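Local coordinates for AlyGC (Glaciecola chathamensis, PDB 5GKD), which degrades alginate as a lyase of polysaccharide lyase family 6, probably by beta-elimination with the help of a bound calcium ion, at residues 483-488 against 509-514; 440-445 against 460-465; 544-549 against 572-577; 476-481 against 502-507; 469-474 against 491-496. All coordinates share one frame; numbering follows the deposited sequence.

Interaction 1 of 5, residues 483-488 against 509-514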
# COMPACT_ATOMS: atom_id res chain seq x y z
N LEU A 483 -11.80 7.05 -20.28
CA LEU A 483 -12.85 8.06 -20.30
C LEU A 483 -12.25 9.44 -20.48
O LEU A 483 -11.17 9.73 -19.96
CB LEU A 483 -13.66 8.02 -19.00
CG LEU A 483 -15.13 8.42 -19.08
CD1 LEU A 483 -15.96 7.32 -19.73
CD2 LEU A 483 -15.66 8.75 -17.69
N THR A 484 -12.95 10.29 -21.22
CA THR A 484 -12.63 11.71 -21.35
C THR A 484 -13.77 12.53 -20.74
O THR A 484 -14.94 12.31 -21.08
CB THR A 484 -12.41 12.12 -22.81
OG1 THR A 484 -11.29 11.42 -23.35
CG2 THR A 484 -12.15 13.60 -22.91
N ILE A 485 -13.43 13.44 -19.85
CA ILE A 485 -14.39 14.39 -19.29
C ILE A 485 -14.09 15.76 -19.89
O ILE A 485 -13.04 16.36 -19.61
CB ILE A 485 -14.33 14.40 -17.75
CG1 ILE A 485 -14.61 12.99 -17.22
CG2 ILE A 485 -15.32 15.40 -17.20
CD1 ILE A 485 -14.70 12.90 -15.74
N ARG A 486 -14.99 16.25 -20.74
CA ARG A 486 -14.77 17.45 -21.53
C ARG A 486 -15.86 18.47 -21.26
O ARG A 486 -17.05 18.14 -21.29
CB ARG A 486 -14.73 17.12 -23.03
CG ARG A 486 -14.60 18.33 -23.94
CD ARG A 486 -14.61 17.92 -25.39
NE ARG A 486 -13.49 17.02 -25.67
CZ ARG A 486 -13.44 16.17 -26.70
NH1 ARG A 486 -14.45 16.10 -27.56
NH2 ARG A 486 -12.38 15.39 -26.86
N ALA A 487 -15.47 19.71 -21.00
CA ALA A 487 -16.45 20.79 -20.88
C ALA A 487 -16.94 21.19 -22.27
O ALA A 487 -16.14 21.35 -23.20
CB ALA A 487 -15.85 22.00 -20.17
N GLN A 488 -18.22 21.36 -22.39
CA GLN A 488 -18.81 21.79 -23.62
C GLN A 488 -18.19 23.12 -23.98
O GLN A 488 -17.84 23.37 -25.09
CB GLN A 488 -20.27 21.92 -23.40
CG GLN A 488 -20.98 22.68 -24.45
CD GLN A 488 -21.63 21.76 -25.39
OE1 GLN A 488 -22.57 21.11 -25.04
NE2 GLN A 488 -21.13 21.69 -26.58
N GLY A 509 -8.73 2.00 -15.62
CA GLY A 509 -9.04 3.41 -15.75
C GLY A 509 -7.92 4.18 -16.43
O GLY A 509 -6.73 3.96 -16.17
N ASN A 510 -8.30 5.07 -17.33
CA ASN A 510 -7.42 6.04 -17.94
C ASN A 510 -8.25 7.30 -18.14
O ASN A 510 -9.42 7.20 -18.52
CB ASN A 510 -6.82 5.54 -19.28
CG ASN A 510 -6.12 4.17 -19.17
OD1 ASN A 510 -5.01 4.09 -18.66
ND2 ASN A 510 -6.76 3.12 -19.66
N LEU A 511 -7.68 8.47 -17.87
CA LEU A 511 -8.47 9.68 -17.72
C LEU A 511 -7.90 10.83 -18.53
O LEU A 511 -6.70 11.11 -18.45
CB LEU A 511 -8.56 10.09 -16.24
CG LEU A 511 -9.28 11.41 -15.95
CD1 LEU A 511 -10.74 11.34 -16.39
CD2 LEU A 511 -9.18 11.81 -14.47
N THR A 512 -8.76 11.49 -19.31
CA THR A 512 -8.46 12.79 -19.88
C THR A 512 -9.43 13.81 -19.32
O THR A 512 -10.64 13.58 -19.33
CB THR A 512 -8.54 12.77 -21.41
OG1 THR A 512 -7.45 12.01 -21.94
CG2 THR A 512 -8.48 14.20 -21.97
N LEU A 513 -8.90 14.91 -18.79
CA LEU A 513 -9.67 16.08 -18.41
C LEU A 513 -9.36 17.19 -19.41
O LEU A 513 -8.19 17.48 -19.66
CB LEU A 513 -9.34 16.55 -16.99
CG LEU A 513 -9.60 15.59 -15.83
CD1 LEU A 513 -9.14 16.21 -14.54
CD2 LEU A 513 -11.05 15.24 -15.74
N ASP A 514 -10.41 17.80 -19.95
CA ASP A 514 -10.25 18.79 -21.02
C ASP A 514 -11.20 19.95 -20.73
O ASP A 514 -12.43 19.78 -20.76
CB ASP A 514 -10.54 18.14 -22.37
CG ASP A 514 -10.33 19.08 -23.53
OD1 ASP A 514 -9.90 20.23 -23.31
OD2 ASP A 514 -10.57 18.64 -24.68
O HOH W 1 -10.06 15.89 -25.62

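Interaction 2 of 5, residues 440-445 against 460-465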
# COMPACT_ATOMS: atom_id res chain seq x y z
N LYS A 440 -18.20 6.91 -27.84
CA LYS A 440 -19.26 7.83 -28.21
C LYS A 440 -19.27 9.04 -27.28
O LYS A 440 -18.67 9.03 -26.20
CB LYS A 440 -20.62 7.14 -28.18
CG LYS A 440 -20.95 6.64 -26.80
CD LYS A 440 -22.32 6.03 -26.73
CE LYS A 440 -22.68 5.73 -25.29
NZ LYS A 440 -22.16 4.40 -24.85
N HIS A 441 -19.98 10.08 -27.70
CA HIS A 441 -20.11 11.29 -26.90
C HIS A 441 -21.43 11.25 -26.14
O HIS A 441 -22.47 10.90 -26.70
CB HIS A 441 -20.00 12.53 -27.78
CG HIS A 441 -18.64 12.70 -28.38
ND1 HIS A 441 -17.87 13.83 -28.18
CD2 HIS A 441 -17.90 11.88 -29.16
CE1 HIS A 441 -16.72 13.70 -28.82
NE2 HIS A 441 -16.71 12.52 -29.42
N ILE A 442 -21.36 11.58 -24.86
CA ILE A 442 -22.50 11.59 -23.95
C ILE A 442 -22.61 12.98 -23.36
O ILE A 442 -21.65 13.49 -22.77
CB ILE A 442 -22.34 10.54 -22.83
CG1 ILE A 442 -22.17 9.15 -23.42
CG2 ILE A 442 -23.53 10.60 -21.88
CD1 ILE A 442 -21.75 8.11 -22.41
N ALA A 443 -23.78 13.59 -23.51
CA ALA A 443 -24.03 14.88 -22.88
C ALA A 443 -24.39 14.68 -21.41
O ALA A 443 -25.14 13.76 -21.06
CB ALA A 443 -25.16 15.61 -23.61
N VAL A 444 -23.83 15.49 -20.56
CA VAL A 444 -24.07 15.38 -19.15
C VAL A 444 -24.52 16.73 -18.69
O VAL A 444 -24.09 17.71 -19.22
CB VAL A 444 -22.80 15.01 -18.41
CG1 VAL A 444 -23.11 14.68 -16.98
CG2 VAL A 444 -22.11 13.85 -19.07
N SER A 445 -25.37 16.78 -17.69
CA SER A 445 -25.85 18.03 -17.17
C SER A 445 -25.67 18.18 -15.68
O SER A 445 -25.50 17.23 -14.99
CB SER A 445 -27.32 18.17 -17.50
OG SER A 445 -27.46 18.78 -18.73
N THR A 460 -16.19 2.19 -22.29
CA THR A 460 -14.78 2.53 -22.35
C THR A 460 -14.47 3.24 -23.66
O THR A 460 -14.93 2.84 -24.73
CB THR A 460 -13.90 1.27 -22.17
OG1 THR A 460 -12.56 1.68 -21.85
CG2 THR A 460 -13.86 0.39 -23.45
N GLY A 461 -13.72 4.34 -23.57
CA GLY A 461 -13.46 5.17 -24.73
C GLY A 461 -14.42 6.33 -24.91
O GLY A 461 -14.17 7.18 -25.77
N ASP A 462 -15.49 6.40 -24.13
CA ASP A 462 -16.50 7.44 -24.32
C ASP A 462 -15.96 8.81 -23.92
O ASP A 462 -14.93 8.93 -23.24
CB ASP A 462 -17.75 7.13 -23.52
CG ASP A 462 -18.60 6.07 -24.17
OD1 ASP A 462 -18.28 5.71 -25.32
OD2 ASP A 462 -19.58 5.61 -23.54
N VAL A 463 -16.67 9.86 -24.35
CA VAL A 463 -16.34 11.24 -24.00
C VAL A 463 -17.57 11.87 -23.36
O VAL A 463 -18.63 11.97 -23.98
CB VAL A 463 -15.89 12.06 -25.22
CG1 VAL A 463 -15.61 13.50 -24.81
CG2 VAL A 463 -14.66 11.44 -25.84
N LEU A 464 -17.43 12.29 -22.11
CA LEU A 464 -18.49 12.99 -21.40
C LEU A 464 -18.34 14.48 -21.65
O LEU A 464 -17.27 15.05 -21.44
CB LEU A 464 -18.43 12.68 -19.90
CG LEU A 464 -19.06 11.39 -19.33
CD1 LEU A 464 -18.73 10.16 -20.13
CD2 LEU A 464 -18.65 11.18 -17.86
N VAL A 465 -19.41 15.11 -22.14
CA VAL A 465 -19.43 16.52 -22.50
C VAL A 465 -20.34 17.23 -21.50
O VAL A 465 -21.57 17.12 -21.58
CB VAL A 465 -19.89 16.75 -23.94
CG1 VAL A 465 -19.65 18.18 -24.35
CG2 VAL A 465 -19.16 15.80 -24.87

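Interaction 3 of 5, residues 544-549 against 572-577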
# COMPACT_ATOMS: atom_id res chain seq x y z
N ARG A 544 -3.04 5.92 -17.80
CA ARG A 544 -2.73 7.15 -18.51
C ARG A 544 -3.55 8.30 -17.94
O ARG A 544 -4.73 8.15 -17.64
CB ARG A 544 -3.03 7.01 -20.02
CG ARG A 544 -2.15 6.02 -20.76
CD ARG A 544 -2.72 5.63 -22.11
NE ARG A 544 -3.78 4.63 -21.98
CZ ARG A 544 -4.81 4.53 -22.82
NH1 ARG A 544 -4.92 5.37 -23.84
NH2 ARG A 544 -5.74 3.61 -22.63
N LEU A 545 -2.92 9.47 -17.80
CA LEU A 545 -3.59 10.67 -17.31
C LEU A 545 -3.20 11.86 -18.18
O LEU A 545 -2.02 12.18 -18.28
CB LEU A 545 -3.23 10.92 -15.83
CG LEU A 545 -3.73 12.22 -15.19
CD1 LEU A 545 -5.23 12.33 -15.28
CD2 LEU A 545 -3.26 12.32 -13.75
N ALA A 546 -4.20 12.50 -18.80
CA ALA A 546 -4.01 13.69 -19.62
C ALA A 546 -4.88 14.82 -19.08
O ALA A 546 -6.05 14.61 -18.78
CB ALA A 546 -4.36 13.43 -21.09
N ILE A 547 -4.29 16.01 -18.95
CA ILE A 547 -4.96 17.17 -18.38
C ILE A 547 -4.70 18.35 -19.31
O ILE A 547 -3.55 18.75 -19.52
CB ILE A 547 -4.45 17.47 -16.96
CG1 ILE A 547 -4.80 16.31 -16.03
CG2 ILE A 547 -5.03 18.78 -16.44
CD1 ILE A 547 -4.22 16.45 -14.68
N LYS A 548 -5.78 18.91 -19.88
CA LYS A 548 -5.68 19.94 -20.91
C LYS A 548 -6.67 21.05 -20.63
O LYS A 548 -7.83 20.77 -20.33
CB LYS A 548 -5.95 19.37 -22.31
CG LYS A 548 -5.28 18.07 -22.60
CD LYS A 548 -5.75 17.44 -23.89
CE LYS A 548 -4.99 16.13 -24.10
NZ LYS A 548 -5.35 15.41 -25.35
N ASN A 549 -6.23 22.30 -20.76
CA ASN A 549 -7.13 23.45 -20.75
C ASN A 549 -7.94 23.56 -19.46
O ASN A 549 -9.06 24.07 -19.47
CB ASN A 549 -8.09 23.41 -21.94
CG ASN A 549 -7.38 23.15 -23.25
OD1 ASN A 549 -7.67 22.18 -23.94
ND2 ASN A 549 -6.45 24.03 -23.59
N ALA A 572 2.13 5.10 -14.18
CA ALA A 572 1.54 5.84 -15.28
C ALA A 572 2.40 5.70 -16.54
O ALA A 572 3.56 6.13 -16.56
CB ALA A 572 1.39 7.32 -14.92
N ASP A 573 1.83 5.09 -17.59
CA ASP A 573 2.47 5.14 -18.90
C ASP A 573 2.77 6.58 -19.33
O ASP A 573 3.79 6.84 -19.97
CB ASP A 573 1.59 4.44 -19.95
CG ASP A 573 1.75 2.90 -19.93
OD1 ASP A 573 2.88 2.41 -19.92
OD2 ASP A 573 0.74 2.18 -19.97
N TYR A 574 1.90 7.52 -18.98
CA TYR A 574 2.27 8.93 -19.05
C TYR A 574 1.31 9.75 -18.22
O TYR A 574 0.15 9.38 -18.02
CB TYR A 574 2.30 9.48 -20.49
CG TYR A 574 0.98 9.44 -21.24
CD1 TYR A 574 0.01 10.43 -21.07
CD2 TYR A 574 0.73 8.43 -22.15
CE1 TYR A 574 -1.19 10.37 -21.78
CE2 TYR A 574 -0.46 8.37 -22.85
CZ TYR A 574 -1.41 9.33 -22.67
OH TYR A 574 -2.56 9.24 -23.40
N ILE A 575 1.82 10.88 -17.74
CA ILE A 575 1.03 11.97 -17.19
C ILE A 575 1.36 13.19 -18.02
O ILE A 575 2.54 13.58 -18.13
CB ILE A 575 1.35 12.20 -15.70
CG1 ILE A 575 0.97 10.96 -14.89
CG2 ILE A 575 0.61 13.41 -15.17
CD1 ILE A 575 1.58 10.95 -13.52
N GLU A 576 0.35 13.79 -18.65
CA GLU A 576 0.56 14.93 -19.53
C GLU A 576 -0.35 16.09 -19.13
O GLU A 576 -1.57 15.94 -19.06
CB GLU A 576 0.29 14.56 -20.98
CG GLU A 576 1.18 15.35 -21.91
CD GLU A 576 0.56 15.58 -23.26
OE1 GLU A 576 1.30 16.01 -24.17
OE2 GLU A 576 -0.66 15.33 -23.40
N VAL A 577 0.26 17.25 -18.88
CA VAL A 577 -0.44 18.47 -18.50
C VAL A 577 -0.12 19.54 -19.54
O VAL A 577 1.05 19.88 -19.75
CB VAL A 577 -0.03 18.94 -17.10
CG1 VAL A 577 -0.76 20.21 -16.74
CG2 VAL A 577 -0.31 17.85 -16.06
O HOH W 2 -3.12 7.40 -25.09

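Interaction 4 of 5, residues 476-481 against 502-507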
# COMPACT_ATOMS: atom_id res chain seq x y z
N ILE A 476 -17.07 9.61 -4.39
CA ILE A 476 -15.84 9.47 -5.15
C ILE A 476 -16.15 8.97 -6.56
O ILE A 476 -16.97 8.07 -6.75
CB ILE A 476 -14.87 8.54 -4.41
CG1 ILE A 476 -14.34 9.23 -3.15
CG2 ILE A 476 -13.71 8.16 -5.30
CD1 ILE A 476 -13.42 8.36 -2.34
N LEU A 477 -15.52 9.59 -7.55
CA LEU A 477 -15.65 9.19 -8.94
C LEU A 477 -14.56 8.17 -9.23
O LEU A 477 -13.41 8.54 -9.49
CB LEU A 477 -15.52 10.40 -9.86
CG LEU A 477 -16.65 11.41 -10.06
CD1 LEU A 477 -17.79 11.20 -9.11
CD2 LEU A 477 -16.10 12.82 -9.96
N SER A 478 -14.89 6.88 -9.16
CA SER A 478 -13.89 5.85 -9.38
C SER A 478 -13.97 5.39 -10.83
O SER A 478 -15.03 4.99 -11.32
CB SER A 478 -14.06 4.68 -8.41
OG SER A 478 -15.40 4.26 -8.33
N LEU A 479 -12.84 5.49 -11.52
CA LEU A 479 -12.74 5.24 -12.95
C LEU A 479 -12.10 3.88 -13.18
O LEU A 479 -10.96 3.65 -12.73
CB LEU A 479 -11.92 6.34 -13.61
CG LEU A 479 -11.93 6.49 -15.12
CD1 LEU A 479 -13.36 6.54 -15.63
CD2 LEU A 479 -11.22 7.76 -15.46
N ASP A 480 -12.82 2.98 -13.85
CA ASP A 480 -12.30 1.66 -14.18
C ASP A 480 -12.43 1.42 -15.68
O ASP A 480 -12.48 0.28 -16.12
CB ASP A 480 -12.98 0.55 -13.37
CG ASP A 480 -14.48 0.44 -13.63
OD1 ASP A 480 -15.02 1.17 -14.49
OD2 ASP A 480 -15.14 -0.39 -12.98
N LYS A 481 -12.46 2.49 -16.46
CA LYS A 481 -12.49 2.39 -17.91
C LYS A 481 -11.73 3.58 -18.49
O LYS A 481 -11.25 4.44 -17.75
CB LYS A 481 -13.94 2.35 -18.41
CG LYS A 481 -14.66 3.68 -18.29
CD LYS A 481 -16.17 3.53 -18.25
CE LYS A 481 -16.62 3.01 -16.91
NZ LYS A 481 -18.10 3.03 -16.75
N LEU A 502 -11.68 13.54 -5.28
CA LEU A 502 -12.60 13.76 -6.39
C LEU A 502 -12.62 12.56 -7.33
O LEU A 502 -13.69 12.01 -7.61
CB LEU A 502 -12.19 15.02 -7.15
CG LEU A 502 -13.09 15.33 -8.33
CD1 LEU A 502 -14.51 15.53 -7.84
CD2 LEU A 502 -12.58 16.53 -9.10
N ILE A 503 -11.46 12.16 -7.84
CA ILE A 503 -11.35 11.10 -8.84
C ILE A 503 -10.31 10.08 -8.39
O ILE A 503 -9.17 10.43 -8.07
CB ILE A 503 -10.98 11.65 -10.22
CG1 ILE A 503 -12.07 12.58 -10.73
CG2 ILE A 503 -10.77 10.50 -11.20
CD1 ILE A 503 -11.71 13.27 -12.02
N GLU A 504 -10.71 8.81 -8.43
CA GLU A 504 -9.86 7.66 -8.14
C GLU A 504 -9.69 6.84 -9.41
O GLU A 504 -10.67 6.52 -10.08
CB GLU A 504 -10.48 6.80 -7.03
CG GLU A 504 -9.77 5.50 -6.78
CD GLU A 504 -10.54 4.61 -5.82
OE1 GLU A 504 -10.15 4.54 -4.63
OE2 GLU A 504 -11.53 3.98 -6.24
N ILE A 505 -8.46 6.50 -9.74
CA ILE A 505 -8.16 5.73 -10.94
C ILE A 505 -7.89 4.29 -10.52
O ILE A 505 -6.91 4.00 -9.82
CB ILE A 505 -6.98 6.33 -11.72
CG1 ILE A 505 -7.25 7.80 -12.04
CG2 ILE A 505 -6.73 5.54 -13.00
CD1 ILE A 505 -6.08 8.53 -12.73
N ASN A 506 -8.77 3.39 -10.94
CA ASN A 506 -8.69 1.96 -10.70
C ASN A 506 -8.10 1.25 -11.90
O ASN A 506 -7.89 1.84 -12.96
CB ASN A 506 -10.08 1.39 -10.39
CG ASN A 506 -10.63 1.84 -9.05
OD1 ASN A 506 -11.74 2.37 -8.96
ND2 ASN A 506 -9.86 1.62 -8.01
N ASN A 507 -7.87 -0.06 -11.74
CA ASN A 507 -7.48 -0.90 -12.85
C ASN A 507 -8.38 -0.65 -14.05
O ASN A 507 -9.60 -0.59 -13.92
CB ASN A 507 -7.54 -2.37 -12.45
CG ASN A 507 -6.43 -2.76 -11.50
OD1 ASN A 507 -5.32 -2.24 -11.59
ND2 ASN A 507 -6.72 -3.67 -10.59

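Interaction 5 of 5, residues 469-474 against 491-496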
# COMPACT_ATOMS: atom_id res chain seq x y z
N GLY A 469 -22.48 24.92 -15.97
CA GLY A 469 -23.13 24.88 -14.68
C GLY A 469 -22.23 24.29 -13.62
O GLY A 469 -21.01 24.25 -13.77
N GLU A 470 -22.85 23.82 -12.54
CA GLU A 470 -22.17 23.38 -11.33
C GLU A 470 -22.36 21.88 -11.14
O GLU A 470 -23.48 21.38 -11.23
CB GLU A 470 -22.69 24.15 -10.10
CG GLU A 470 -22.31 25.64 -10.10
CD GLU A 470 -22.65 26.36 -8.79
OE1 GLU A 470 -23.56 25.93 -8.06
OE2 GLU A 470 -21.98 27.38 -8.48
N TYR A 471 -21.27 21.17 -10.87
CA TYR A 471 -21.31 19.72 -10.64
C TYR A 471 -20.81 19.45 -9.24
O TYR A 471 -19.61 19.50 -8.98
CB TYR A 471 -20.48 18.98 -11.67
CG TYR A 471 -21.00 19.13 -13.07
CD1 TYR A 471 -20.70 20.25 -13.82
CD2 TYR A 471 -21.80 18.15 -13.63
CE1 TYR A 471 -21.18 20.39 -15.10
CE2 TYR A 471 -22.29 18.29 -14.91
CZ TYR A 471 -21.99 19.41 -15.64
OH TYR A 471 -22.47 19.54 -16.91
N TRP A 472 -21.74 19.16 -8.33
CA TRP A 472 -21.40 18.87 -6.95
C TRP A 472 -21.18 17.37 -6.82
O TRP A 472 -21.97 16.57 -7.35
CB TRP A 472 -22.51 19.36 -6.01
CG TRP A 472 -22.57 20.86 -5.98
CD1 TRP A 472 -23.21 21.67 -6.86
CD2 TRP A 472 -21.90 21.73 -5.05
NE1 TRP A 472 -23.00 22.99 -6.53
CE2 TRP A 472 -22.21 23.05 -5.42
CE3 TRP A 472 -21.09 21.51 -3.93
CZ2 TRP A 472 -21.73 24.16 -4.72
CZ3 TRP A 472 -20.62 22.60 -3.23
CH2 TRP A 472 -20.94 23.91 -3.63
N VAL A 473 -20.11 16.98 -6.14
CA VAL A 473 -19.66 15.59 -6.17
C VAL A 473 -19.56 15.11 -4.73
O VAL A 473 -18.56 15.37 -4.04
CB VAL A 473 -18.33 15.44 -6.91
CG1 VAL A 473 -17.89 14.00 -6.88
CG2 VAL A 473 -18.48 15.91 -8.34
N SER A 474 -20.59 14.40 -4.27
CA SER A 474 -20.66 13.86 -2.93
C SER A 474 -20.12 12.44 -2.82
O SER A 474 -20.03 11.91 -1.71
CB SER A 474 -22.11 13.88 -2.43
OG SER A 474 -22.97 13.36 -3.42
N GLY A 491 -14.30 26.33 -18.95
CA GLY A 491 -14.39 27.19 -17.82
C GLY A 491 -15.83 27.36 -17.47
O GLY A 491 -16.11 28.03 -16.52
N SER A 492 -16.74 26.77 -18.22
CA SER A 492 -18.15 26.90 -17.90
C SER A 492 -18.69 25.72 -17.12
O SER A 492 -19.81 25.78 -16.70
CB SER A 492 -18.99 27.17 -19.13
OG SER A 492 -19.00 26.06 -19.96
N ALA A 493 -17.92 24.66 -16.93
CA ALA A 493 -18.37 23.52 -16.14
C ALA A 493 -17.52 23.52 -14.91
O ALA A 493 -16.36 23.32 -14.99
CB ALA A 493 -18.23 22.22 -16.87
N VAL A 494 -18.14 23.76 -13.78
CA VAL A 494 -17.50 23.85 -12.50
C VAL A 494 -17.76 22.62 -11.68
O VAL A 494 -18.86 22.27 -11.49
CB VAL A 494 -17.99 25.11 -11.76
CG1 VAL A 494 -17.21 25.35 -10.50
CG2 VAL A 494 -17.88 26.31 -12.65
N ILE A 495 -16.71 21.97 -11.22
CA ILE A 495 -16.83 20.73 -10.45
C ILE A 495 -16.43 21.03 -9.01
O ILE A 495 -15.34 21.55 -8.75
CB ILE A 495 -15.97 19.61 -11.05
CG1 ILE A 495 -16.47 19.26 -12.45
CG2 ILE A 495 -16.00 18.38 -10.14
CD1 ILE A 495 -15.39 18.71 -13.40
N PHE A 496 -17.33 20.73 -8.07
CA PHE A 496 -17.10 20.98 -6.65
C PHE A 496 -16.96 19.66 -5.92
O PHE A 496 -17.97 19.03 -5.59
CB PHE A 496 -18.26 21.78 -6.04
CG PHE A 496 -18.35 23.20 -6.50
CD1 PHE A 496 -17.46 24.16 -6.03
CD2 PHE A 496 -19.34 23.60 -7.36
CE1 PHE A 496 -17.57 25.46 -6.44
CE2 PHE A 496 -19.45 24.91 -7.77
CZ PHE A 496 -18.56 25.84 -7.31

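Interaction 1 of 5, residues 483-488 against 509-514
Thr-484 and Thr-512 occupy equivalent positions on two successive turns of a parallel beta-helix, the fold of the pectate-lyase-like clan, and their side chains stand side by side pointing the same way. OG1 lies beside the backbone N in both (chi1 -63° and -70°), and these matched torsions set methyl against methyl, the CG2 atoms 3.8 Å apart, while OG1 of Thr-484 rests on CB of Thr-512 at 3.6 Å. Replacing Thr-484 by an alanine removes its methyl and hydroxyl and would probably open a gap beside Thr-512 and Phe-436, which touches both threonines. A salt bridge whose hydrogen bond is weak joins Arg-486 NE to Asp-514 OD2 at 3.5 Å, and a water accepts from Arg-486 NH2 and donates to Asp-514 OD2. On the other face, CB of Ile-485 meets CD2 of Leu-513 at 3.9 Å. Five parallel-strand hydrogen bonds hold the register. Further out, Ile-455 of helix 450-457 covers Leu-483 and Ile-485, and Asn-510 OD1 accepts from Arg-544 N.

Interaction 2 of 5, residues 440-445 against 460-465
The carboxylate of Asp-462 takes two bonds from Lys-440. Its OD1 accepts a hydrogen bond from the backbone N of Lys-440 at 2.8 Å, met from above the carboxylate plane, and its OD2 receives Lys-440 NZ at 3.1 Å on the syn side. The lysine CG lies between its own N and carbonyl carbon (chi1 62°), which lays the chain alongside the acid before it bends back at chi4. Glu-459 is a second partner of both, forming a salt bridge with NZ and donating its N-H to OD2. With an alanine at Asp-462, the Lys-440 amide would probably lose its acceptor and the ammonium one of its counter-charges. Beyond this corner, Val-463 makes a CH-pi contact with His-441, its CB sitting over the ring face 4.0 Å from the centroid. Val-465 CG2 comes to the ring edge, 4.1 Å from ND1 of His-441. On the opposite face CG2 of Val-444 presses on CG of Leu-464 at 3.9 Å, and Ala-454 of helix 450-457 touches both. Parallel pairing of a first strand with the next coil, with a short helix over the apolar face, is consistent with the capped N-terminal end of a parallel beta-helix.

Interaction 3 of 5, residues 544-549 against 572-577
Leu-545 N donates to Tyr-574 O, Glu-576 N to Leu-545 O and Ile-547 N to Glu-576 O, the last at 2.7 Å, and these bonds hold two strands that run almost exactly parallel. The short axes are 4.7 Å apart and diverge by only 3°, the spacing and alignment of stacked coils in a parallel beta-helix. On one face, the aliphatic chain of Arg-544 and the ring of Tyr-574 carry the contact together. The tyrosine CG sits between the backbone N and the carbonyl carbon (chi1 61°), which folds the ring back across the neighbouring strand. CB of Arg-544 then lies over one ring face, 4.2 Å from the centroid, while CG of Arg-544 packs on CE2 of Tyr-574 at 3.6 Å. Ala-546 CB comes near the ring edge. The guanidinium is turned 73° from the ring, and a water at the edge of both groups joins them, 3.0 Å from Arg-544 NH1 and 2.6 Å from Tyr-574 OH. On the other face, apolar pairs follow the register, Leu-545 CD2 meeting Ile-575 CG2 at 4.3 Å. Arg-544 is also held from outside: its NH2 bonds Val-434 O, and it makes a cation-pi contact with Phe-436. Strand 510-514 pairs with 544-548 on one side and strand 606-610 flanks 574-577 on the other, while Phe-590 of strand 590-592 touches Ile-575 and Val-577.

Interaction 4 of 5, residues 476-481 against 502-507
The carboxylate of Glu-504 reaches Ser-478 through carbon, its OE2 lying 3.4 Å from CB of the serine, and the remaining flat groups that meet across the strands are mainly peptides. These are turned unevenly. Leu-477 N approaches Leu-502 O at 3.0 Å, tilted 26° from the carbonyl plane, and Glu-504 N meets Leu-477 O with a tilt of 34°. Further along, the Leu-479 N to Glu-504 O bond, 2.8 Å long, is nearly in line with its carbonyl, as is Asn-506 N to Leu-479 O. Four bonds thus join the two segments, the outer two using Leu-502 and Asn-506 just beyond strand 503-505; strand 477-479 lies at the outer edge of its sheet in the beta-helix. On the inward face, Leu-477 and Leu-502 lie side by side, CD2 against CD1 at 3.8 Å. The leucine CG stands beside its backbone N (chi1 -77°), which leans the side chain of Leu-477 over Leu-502 O, and the same CD2 also reaches CG1 of Ile-503 at 4.1 Å. Leu-451, Phe-452 and Ile-455 of helix 450-457 cover this leucine. Just before the strand, Ile-476 CG2 lies against CB of Glu-504 at 3.9 Å, and Ile-476 also packs on Glu-121 of the second subunit. Cohesion here therefore comes from peptide hydrogen bonds and apolar burial, while the salt bridge of Glu-504 OE1 with Arg-533 ties the contact to the next coil.

Interaction 5 of 5, residues 469-474 against 491-496
Val-494 O is approached by three groups of the facing strand: Tyr-471 N donates to it at 2.7 Å, the CA-H of Glu-470 points at it, and Tyr-471 CD1 brings the ring edge within 3.6 Å. Four further backbone bonds complete the pairing, that from Phe-496 N to Tyr-471 O being equally short. The outer face is dominated by an offset stack of Phe-496 on the six-membered ring of Trp-472, with centroids 4.3 Å apart and planes 20° from parallel. In both residues CG lies beside the backbone N (chi1 near -70°), which brings the rings together. CB of Phe-496 adds a CH-pi contact over the same indole ring, 3.7 Å from its centroid. Glu-470 touches both aromatics: OE1 takes a weak hydrogen bond from Trp-472 NE1 in the indole plane, and OE2 lies 3.6 Å from Phe-496 CE2, the carboxylate standing 82° to the phenyl ring. On the inner face, Tyr-471 CE1 touches Ala-493 CB at 3.9 Å, and the phenol OH is anchored by Gln-467 O. Strand 517-519 continues this side of the parallel beta-helix beyond 493-496, and Leu-466 of strand 462-466 packs on Tyr-471, Ala-493 and Ile-495.

How the interactions relate
Following the chain, interaction 2 comes first, closing a loop that carries helix 450-457 and starting the second beta-helix. Interactions 5, 4 and 1 then open in that order, at 469, 476 and 483, and close in the same order, at 491, 502 and 509. They therefore cross one another, each joining a different side of the same two successive coils. Interaction 3 follows in series one coil later. Strand 462-466 pairs with 482-487, which links interaction 2 to interaction 1, and strand 510-514 pairs with 543-548, which links interaction 1 to interaction 3. Inside the coils, Leu-502 touches Val-473 and Ile-495, and Leu-511 touches Leu-479 and Ile-503, tying the sides together.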